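Local coordinates for EscD/YscD/HrpQ family type III secretion system inner membrane ring protein (Pseudomonas aeruginosa, PDB 6UID) that builds part of the inner-membrane ring of the type III secretion system, its cytoplasmic domain probably meeting the sorting platform, at residues V26-D31 with A35-L40. Numbering follows the deposited sequence.
Sequences VALGSD and ADLVLL
Leu28 and Leu37 lie side by side and point the same way, Leu28 CD2 resting 3.9 Å from Leu37 CD1. That same CD1 also meets Val26 CG1 at 3.7 Å, the two side chains crossing at a slant, so one leucine methyl bridges two residues of the neighbouring strand. Leu39 CD1 comes in lower on the Leu28 side chain, 3.7 Å from Leu28 CB. All three leucines touch Phe9 of strand 5-9, and Leu37 reaches on to Ile7, Val19 and Leu21.

Between the backbones the bonds follow the parallel pattern: Ala27 O accepts from Leu37 N, Gly29 N donates to Leu37 O (3.2 Å), and Gly29 O accepts from Leu39 N (2.9 Å). This is a short parallel pairing at the margin of a mixed sheet, which packs against a second, antiparallel sheet in a beta-sandwich consistent with an FHA-like domain. Strand 24-29 is gripped on its second edge by antiparallel strand 49-54.

At the start of the pairing, Asp36 points its side chain at strand 24-29. With CG beside its own backbone N (chi1 -58°), OD2 takes Ala27 N through its anti lone pair at 2.8 Å, in a nearly straight bond of 169°. Ala35 CB also points at this strand and lies 3.6 Å from Gly29 O, where glycine has no side chain; Ala35 N makes a weak bond to Asp31 O. The Asp31 carboxylate instead binds Leu33 N and Gln34 NE2 in the connecting loop, while Ser30 OG bonds to Ile44 O.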
loop_
_atom_site.group_PDB
_atom_site.type_symbol
_atom_site.label_atom_id
_atom_site.label_comp_id
_atom_site.label_asym_id
_atom_site.label_seq_id
_atom_site.Cartn_x
_atom_site.Cartn_y
_atom_site.Cartn_z
ATOM N N VAL A 26 8.939 -5.650 5.724
ATOM C CA VAL A 26 7.548 -6.099 5.715
ATOM C C VAL A 26 7.164 -6.459 4.286
ATOM O O VAL A 26 7.072 -5.577 3.426
ATOM C CB VAL A 26 6.596 -5.031 6.270
ATOM C CG1 VAL A 26 5.145 -5.551 6.245
ATOM C CG2 VAL A 26 6.994 -4.629 7.686
ATOM N N ALA A 27 6.908 -7.738 4.040
ATOM C CA ALA A 27 6.450 -8.211 2.743
ATOM C C ALA A 27 4.954 -8.470 2.829
ATOM O O ALA A 27 4.475 -9.088 3.784
ATOM C CB ALA A 27 7.191 -9.488 2.342
ATOM N N LEU A 28 4.223 -7.990 1.844
ATOM C CA LEU A 28 2.784 -8.180 1.750
ATOM C C LEU A 28 2.505 -9.005 0.503
ATOM O O LEU A 28 3.066 -8.722 -0.563
ATOM C CB LEU A 28 2.080 -6.836 1.624
ATOM C CG LEU A 28 2.286 -5.814 2.739
ATOM C CD1 LEU A 28 3.549 -5.004 2.524
ATOM C CD2 LEU A 28 1.085 -4.894 2.826
ATOM N N GLY A 29 1.644 -10.008 0.619
ATOM C CA GLY A 29 1.387 -10.856 -0.533
ATOM C C GLY A 29 0.454 -11.996 -0.195
ATOM O O GLY A 29 0.007 -12.151 0.944
ATOM N N SER A 30 0.219 -12.846 -1.191
ATOM C CA SER A 30 -0.730 -13.939 -1.033
ATOM C C SER A 30 -0.105 -15.251 -0.589
ATOM O O SER A 30 -0.854 -16.183 -0.285
ATOM C CB SER A 30 -1.467 -14.176 -2.353
ATOM O OG SER A 30 -0.543 -14.479 -3.373
ATOM N N ASP A 31 1.226 -15.357 -0.566
ATOM C CA ASP A 31 1.902 -16.597 -0.191
ATOM C C ASP A 31 2.325 -16.524 1.268
ATOM O O ASP A 31 3.251 -15.757 1.600
ATOM C CB ASP A 31 3.129 -16.793 -1.082
ATOM C CG ASP A 31 3.881 -18.081 -0.777
ATOM O OD1 ASP A 31 3.500 -18.806 0.173
ATOM O OD2 ASP A 31 4.864 -18.364 -1.510
ATOM N N ALA A 35 5.159 -13.956 2.932
ATOM C CA ALA A 35 4.509 -12.704 3.289
ATOM C C ALA A 35 4.331 -12.567 4.793
ATOM O O ALA A 35 3.823 -13.482 5.461
ATOM C CB ALA A 35 3.146 -12.600 2.604
ATOM N N ASP A 36 4.753 -11.418 5.311
ATOM C CA ASP A 36 4.511 -11.051 6.702
ATOM C C ASP A 36 3.061 -10.662 6.935
ATOM O O ASP A 36 2.496 -10.949 8.002
ATOM C CB ASP A 36 5.442 -9.903 7.068
ATOM C CG ASP A 36 6.897 -10.274 6.854
ATOM O OD1 ASP A 36 7.346 -11.226 7.511
ATOM O OD2 ASP A 36 7.582 -9.713 5.979
ATOM N N LEU A 37 2.448 -9.986 5.962
ATOM C CA LEU A 37 1.041 -9.616 5.979
ATOM C C LEU A 37 0.409 -10.339 4.792
ATOM O O LEU A 37 0.755 -10.062 3.641
ATOM C CB LEU A 37 0.890 -8.103 5.847
ATOM C CG LEU A 37 1.610 -7.260 6.904
ATOM C CD1 LEU A 37 1.444 -5.745 6.660
ATOM C CD2 LEU A 37 1.128 -7.642 8.289
ATOM N N VAL A 38 -0.489 -11.286 5.068
ATOM C CA VAL A 38 -1.124 -12.088 4.021
ATOM C C VAL A 38 -2.352 -11.358 3.483
ATOM O O VAL A 38 -3.274 -11.020 4.235
ATOM C CB VAL A 38 -1.485 -13.492 4.541
ATOM C CG1 VAL A 38 -2.209 -14.270 3.477
ATOM C CG2 VAL A 38 -0.227 -14.220 4.961
ATOM N N LEU A 39 -2.358 -11.123 2.175
ATOM C CA LEU A 39 -3.396 -10.378 1.489
ATOM C C LEU A 39 -4.165 -11.338 0.612
ATOM O O LEU A 39 -3.555 -12.090 -0.159
ATOM C CB LEU A 39 -2.783 -9.318 0.573
ATOM C CG LEU A 39 -1.960 -8.233 1.240
ATOM C CD1 LEU A 39 -1.327 -7.342 0.161
ATOM C CD2 LEU A 39 -2.816 -7.421 2.181
ATOM N N LEU A 40 -5.492 -11.309 0.729
ATOM C CA LEU A 40 -6.393 -12.204 0.011
ATOM C C LEU A 40 -7.254 -11.343 -0.902
ATOM O O LEU A 40 -8.172 -10.657 -0.439
ATOM C CB LEU A 40 -7.239 -13.007 0.993
ATOM C CG LEU A 40 -6.437 -13.871 1.972
ATOM C CD1 LEU A 40 -7.375 -14.659 2.854
ATOM C CD2 LEU A 40 -5.467 -14.765 1.233
#